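Long-range contact in exoribonuclease II, mitochondrial (Candida glabrata, PDB 6F3H), which probably degrades RNA from the 3' end, as the magnesium-dependent RNB-family nuclease of the mitochondrial RNA degradosome: residues T297-E309 against S350-I362. The protein carries 1 engineered substitution. Sequence-based numbering, arbitrary orientation.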
loop_
_atom_site.group_PDB
_atom_site.type_symbol
_atom_site.label_atom_id
_atom_site.label_comp_id
_atom_site.label_asym_id
_atom_site.label_seq_id
_atom_site.Cartn_x
_atom_site.Cartn_y
_atom_site.Cartn_z
ATOM N N THR A 297 -11.772 -25.880 4.083
ATOM C CA THR A 297 -10.949 -25.149 3.127
ATOM C C THR A 297 -11.768 -24.124 2.377
ATOM O O THR A 297 -11.345 -22.983 2.178
ATOM C CB THR A 297 -10.327 -26.109 2.127
ATOM O OG1 THR A 297 -9.425 -26.989 2.795
ATOM C CG2 THR A 297 -9.583 -25.328 1.086
ATOM N N LEU A 298 -12.931 -24.532 1.905
ATOM C CA LEU A 298 -13.734 -23.627 1.110
ATOM C C LEU A 298 -14.171 -22.433 1.937
ATOM O O LEU A 298 -13.972 -21.286 1.532
ATOM C CB LEU A 298 -14.928 -24.384 0.550
ATOM C CG LEU A 298 -16.145 -23.526 0.282
ATOM C CD1 LEU A 298 -15.913 -22.654 -0.925
ATOM C CD2 LEU A 298 -17.282 -24.434 0.011
ATOM N N LEU A 299 -14.704 -22.681 3.135
ATOM C CA LEU A 299 -15.105 -21.580 4.003
ATOM C C LEU A 299 -13.929 -20.680 4.296
ATOM O O LEU A 299 -14.046 -19.451 4.324
ATOM C CB LEU A 299 -15.637 -22.110 5.316
ATOM C CG LEU A 299 -16.847 -22.995 5.166
ATOM C CD1 LEU A 299 -17.058 -23.735 6.483
ATOM C CD2 LEU A 299 -18.029 -22.154 4.752
ATOM N N ASN A 300 -12.780 -21.290 4.496
ATOM C CA ASN A 300 -11.583 -20.531 4.766
ATOM C C ASN A 300 -11.244 -19.622 3.595
ATOM O O ASN A 300 -11.080 -18.410 3.769
ATOM C CB ASN A 300 -10.464 -21.503 5.079
ATOM C CG ASN A 300 -9.205 -20.818 5.441
ATOM O OD1 ASN A 300 -9.162 -20.016 6.360
ATOM N ND2 ASN A 300 -8.147 -21.136 4.723
ATOM N N ASP A 301 -11.165 -20.180 2.389
ATOM C CA ASP A 301 -10.878 -19.344 1.237
ATOM C C ASP A 301 -11.922 -18.248 1.054
ATOM O O ASP A 301 -11.632 -17.233 0.425
ATOM C CB ASP A 301 -10.762 -20.210 -0.023
ATOM C CG ASP A 301 -9.416 -20.922 -0.121
ATOM O OD1 ASP A 301 -8.466 -20.418 0.496
ATOM O OD2 ASP A 301 -9.272 -21.947 -0.826
ATOM N N TYR A 302 -13.118 -18.398 1.606
ATOM C CA TYR A 302 -14.072 -17.301 1.486
ATOM C C TYR A 302 -13.802 -16.205 2.514
ATOM O O TYR A 302 -13.680 -15.035 2.150
ATOM C CB TYR A 302 -15.502 -17.828 1.611
ATOM C CG TYR A 302 -16.555 -16.861 1.116
ATOM C CD1 TYR A 302 -16.958 -16.845 -0.212
ATOM C CD2 TYR A 302 -17.134 -15.946 1.977
ATOM C CE1 TYR A 302 -17.917 -15.938 -0.660
ATOM C CE2 TYR A 302 -18.089 -15.041 1.543
ATOM C CZ TYR A 302 -18.476 -15.039 0.230
ATOM O OH TYR A 302 -19.425 -14.127 -0.173
ATOM N N ALA A 303 -13.671 -16.569 3.795
ATOM C CA ALA A 303 -13.427 -15.582 4.851
ATOM C C ALA A 303 -12.155 -14.791 4.606
ATOM O O ALA A 303 -12.084 -13.597 4.926
ATOM C CB ALA A 303 -13.344 -16.267 6.206
ATOM N N ALA A 304 -11.118 -15.453 4.094
ATOM C CA ALA A 304 -9.856 -14.811 3.791
ATOM C C ALA A 304 -9.933 -13.869 2.606
ATOM O O ALA A 304 -9.029 -13.052 2.434
ATOM C CB ALA A 304 -8.822 -15.879 3.524
ATOM N N GLY A 305 -10.991 -13.935 1.807
ATOM C CA GLY A 305 -11.131 -13.085 0.640
ATOM C C GLY A 305 -10.504 -13.608 -0.630
ATOM O O GLY A 305 -10.354 -12.842 -1.588
ATOM N N ASN A 306 -10.144 -14.891 -0.673
ATOM C CA ASN A 306 -9.492 -15.464 -1.842
ATOM C C ASN A 306 -10.455 -15.826 -2.967
ATOM O O ASN A 306 -10.062 -15.812 -4.136
ATOM C CB ASN A 306 -8.741 -16.718 -1.446
ATOM C CG ASN A 306 -7.551 -16.436 -0.602
ATOM O OD1 ASN A 306 -6.860 -15.429 -0.774
ATOM N ND2 ASN A 306 -7.304 -17.320 0.344
ATOM N N ILE A 307 -11.694 -16.183 -2.658
ATOM C CA ILE A 307 -12.581 -16.700 -3.692
ATOM C C ILE A 307 -13.865 -15.910 -3.699
ATOM O O ILE A 307 -14.854 -16.333 -4.307
ATOM C CB ILE A 307 -12.906 -18.186 -3.477
ATOM C CG1 ILE A 307 -13.464 -18.370 -2.071
ATOM C CG2 ILE A 307 -11.694 -19.049 -3.718
ATOM C CD1 ILE A 307 -14.009 -19.714 -1.829
ATOM N N GLU A 308 -13.864 -14.763 -3.022
ATOM C CA GLU A 308 -15.079 -13.972 -2.921
ATOM C C GLU A 308 -15.595 -13.534 -4.294
ATOM O O GLU A 308 -16.706 -13.008 -4.373
ATOM C CB GLU A 308 -14.844 -12.777 -1.982
ATOM N N GLU A 309 -14.848 -13.771 -5.378
ATOM C CA GLU A 309 -15.275 -13.369 -6.715
ATOM C C GLU A 309 -15.786 -14.521 -7.591
ATOM O O GLU A 309 -16.120 -14.278 -8.753
ATOM C CB GLU A 309 -14.109 -12.663 -7.444
ATOM N N SER A 350 -7.792 -16.832 18.957
ATOM C CA SER A 350 -8.177 -15.827 17.978
ATOM C C SER A 350 -8.113 -16.451 16.596
ATOM O O SER A 350 -7.435 -17.457 16.360
ATOM C CB SER A 350 -7.279 -14.583 18.005
ATOM O OG SER A 350 -6.226 -14.692 17.058
ATOM N N SER A 351 -8.855 -15.873 15.682
ATOM C CA SER A 351 -8.726 -16.363 14.331
ATOM C C SER A 351 -8.913 -15.164 13.431
ATOM O O SER A 351 -10.040 -14.744 13.168
ATOM C CB SER A 351 -9.723 -17.462 14.042
ATOM O OG SER A 351 -9.366 -18.591 14.813
ATOM N N ASN A 352 -7.812 -14.601 13.008
ATOM C CA ASN A 352 -7.892 -13.634 11.947
ATOM C C ASN A 352 -7.668 -14.421 10.675
ATOM O O ASN A 352 -6.576 -14.936 10.430
ATOM C CB ASN A 352 -6.876 -12.525 12.102
ATOM C CG ASN A 352 -7.158 -11.414 11.161
ATOM O OD1 ASN A 352 -8.130 -11.481 10.410
ATOM N ND2 ASN A 352 -6.320 -10.395 11.161
ATOM N N PHE A 353 -8.696 -14.488 9.864
ATOM C CA PHE A 353 -8.641 -15.273 8.652
ATOM C C PHE A 353 -8.093 -14.498 7.475
ATOM O O PHE A 353 -7.674 -15.111 6.494
ATOM C CB PHE A 353 -10.037 -15.757 8.292
ATOM C CG PHE A 353 -10.609 -16.725 9.260
ATOM C CD1 PHE A 353 -10.150 -18.024 9.305
ATOM C CD2 PHE A 353 -11.606 -16.335 10.125
ATOM C CE1 PHE A 353 -10.668 -18.916 10.189
ATOM C CE2 PHE A 353 -12.132 -17.225 11.010
ATOM C CZ PHE A 353 -11.660 -18.523 11.038
ATOM N N ILE A 354 -8.129 -13.170 7.541
ATOM C CA ILE A 354 -7.480 -12.324 6.555
ATOM C C ILE A 354 -6.060 -12.792 6.340
ATOM O O ILE A 354 -5.494 -12.653 5.248
ATOM C CB ILE A 354 -7.530 -10.872 7.051
ATOM C CG1 ILE A 354 -8.971 -10.511 7.414
ATOM C CG2 ILE A 354 -6.970 -9.928 6.018
ATOM C CD1 ILE A 354 -9.098 -9.184 8.104
ATOM N N LEU A 355 -5.466 -13.373 7.369
ATOM C CA LEU A 355 -4.105 -13.849 7.253
ATOM C C LEU A 355 -3.985 -14.967 6.241
ATOM O O LEU A 355 -2.884 -15.253 5.773
ATOM C CB LEU A 355 -3.631 -14.318 8.621
ATOM C CG LEU A 355 -3.991 -13.223 9.628
ATOM C CD1 LEU A 355 -3.615 -13.613 11.037
ATOM C CD2 LEU A 355 -3.310 -11.921 9.223
ATOM N N GLY A 356 -5.082 -15.602 5.890
ATOM C CA GLY A 356 -5.071 -16.591 4.842
ATOM C C GLY A 356 -5.053 -16.043 3.436
ATOM O O GLY A 356 -5.014 -16.821 2.481
ATOM N N ASN A 357 -5.107 -14.727 3.265
ATOM C CA ASN A 357 -5.309 -14.186 1.937
ATOM C C ASN A 357 -4.059 -14.395 1.081
ATOM O O ASN A 357 -2.929 -14.167 1.531
ATOM C CB ASN A 357 -5.690 -12.719 2.054
ATOM C CG ASN A 357 -6.065 -12.144 0.744
ATOM O OD1 ASN A 357 -5.246 -12.130 -0.165
ATOM N ND2 ASN A 357 -7.310 -11.686 0.606
ATOM N N TRP A 358 -4.279 -14.798 -0.177
ATOM C CA TRP A 358 -3.171 -15.194 -1.039
ATOM C C TRP A 358 -2.358 -13.998 -1.484
ATOM O O TRP A 358 -1.150 -14.112 -1.700
ATOM C CB TRP A 358 -3.684 -15.942 -2.271
ATOM C CG TRP A 358 -4.356 -17.252 -1.959
ATOM C CD1 TRP A 358 -4.100 -18.063 -0.902
ATOM C CD2 TRP A 358 -5.390 -17.902 -2.716
ATOM N NE1 TRP A 358 -4.909 -19.178 -0.941
ATOM C CE2 TRP A 358 -5.712 -19.099 -2.047
ATOM C CE3 TRP A 358 -6.081 -17.583 -3.890
ATOM C CZ2 TRP A 358 -6.689 -19.984 -2.517
ATOM C CZ3 TRP A 358 -7.053 -18.457 -4.351
ATOM C CH2 TRP A 358 -7.346 -19.644 -3.670
ATOM N N ASP A 359 -3.002 -12.849 -1.620
ATOM C CA ASP A 359 -2.330 -11.654 -2.102
ATOM C C ASP A 359 -1.545 -10.990 -0.978
ATOM O O ASP A 359 -0.426 -10.511 -1.190
ATOM C CB ASP A 359 -3.385 -10.735 -2.707
ATOM C CG ASP A 359 -4.046 -11.359 -3.934
ATOM O OD1 ASP A 359 -3.466 -12.298 -4.540
ATOM O OD2 ASP A 359 -5.185 -10.966 -4.254
ATOM N N LEU A 360 -2.107 -10.988 0.233
ATOM C CA LEU A 360 -1.335 -10.619 1.408
ATOM C C LEU A 360 -0.071 -11.447 1.470
ATOM O O LEU A 360 1.012 -10.930 1.759
ATOM C CB LEU A 360 -2.166 -10.852 2.653
ATOM C CG LEU A 360 -1.473 -10.481 3.945
ATOM C CD1 LEU A 360 -1.073 -9.026 3.864
ATOM C CD2 LEU A 360 -2.419 -10.729 5.106
ATOM N N ASN A 361 -0.181 -12.721 1.121
ATOM C CA ASN A 361 0.974 -13.536 0.785
ATOM C C ASN A 361 1.930 -13.718 1.964
ATOM O O ASN A 361 3.149 -13.643 1.815
ATOM C CB ASN A 361 1.703 -12.929 -0.407
ATOM C CG ASN A 361 2.672 -13.873 -1.025
ATOM O OD1 ASN A 361 2.740 -15.047 -0.647
ATOM N ND2 ASN A 361 3.469 -13.372 -1.949
ATOM N N ILE A 362 1.378 -14.021 3.128
ATOM C CA ILE A 362 2.140 -14.443 4.301
ATOM C C ILE A 362 2.589 -15.877 4.065
ATOM O O ILE A 362 1.944 -16.599 3.293
ATOM C CB ILE A 362 1.279 -14.331 5.569
ATOM C CG1 ILE A 362 0.914 -12.884 5.858
ATOM C CG2 ILE A 362 1.847 -15.069 6.743
ATOM C CD1 ILE A 362 0.027 -12.744 7.039
#
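Asn306 grips the chain at Gly356 and Trp358 with both ends of its amide. Its OD1 accepts from the backbone N of Trp358 at 2.7 Å, and its ND2 donates to Gly356 O at 3.2 Å along a nearly straight N-H line (173°). Gly356 O lies in the amide plane of Asn306, but ND2 sits well above the carbonyl plane of Gly356, off its lone pairs. With CG anti to the carbonyl carbon (chi1 -70°), the amide also lies flat against the Trp358 indole, the planes 9° apart and CG 3.3 Å above the ring; Asn306 CB makes a CH-pi contact with the six-membered ring. ND2 has a further, weak bond to Asp301 OD1, whose carboxylate stands steeply to the indole and is held through OD2 by Tyr258.

A third bond across the contact runs from Asn357 ND2 to Ala304 O (2.9 Å), at the Schellman motif that ends helix 293-303, where Gly305 takes positive phi. Asn357 OD1 accepts from Asp359 N at 2.8 Å, closing an Asx turn. Apolar contact is modest: Ala303 CB meets Phe353 CB at 3.9 Å, while Val342 of helix 334-343 also touches the Phe353 side chain.

Three bonds thus tie the end of helix 293-303 and the turn after it to the loop before helix 369-378, away from the magnesium site. Asn306 spends donor and acceptor across the contact, Asn357 its donor alone, consistent with directional amide bonding backed by a stack on the indole.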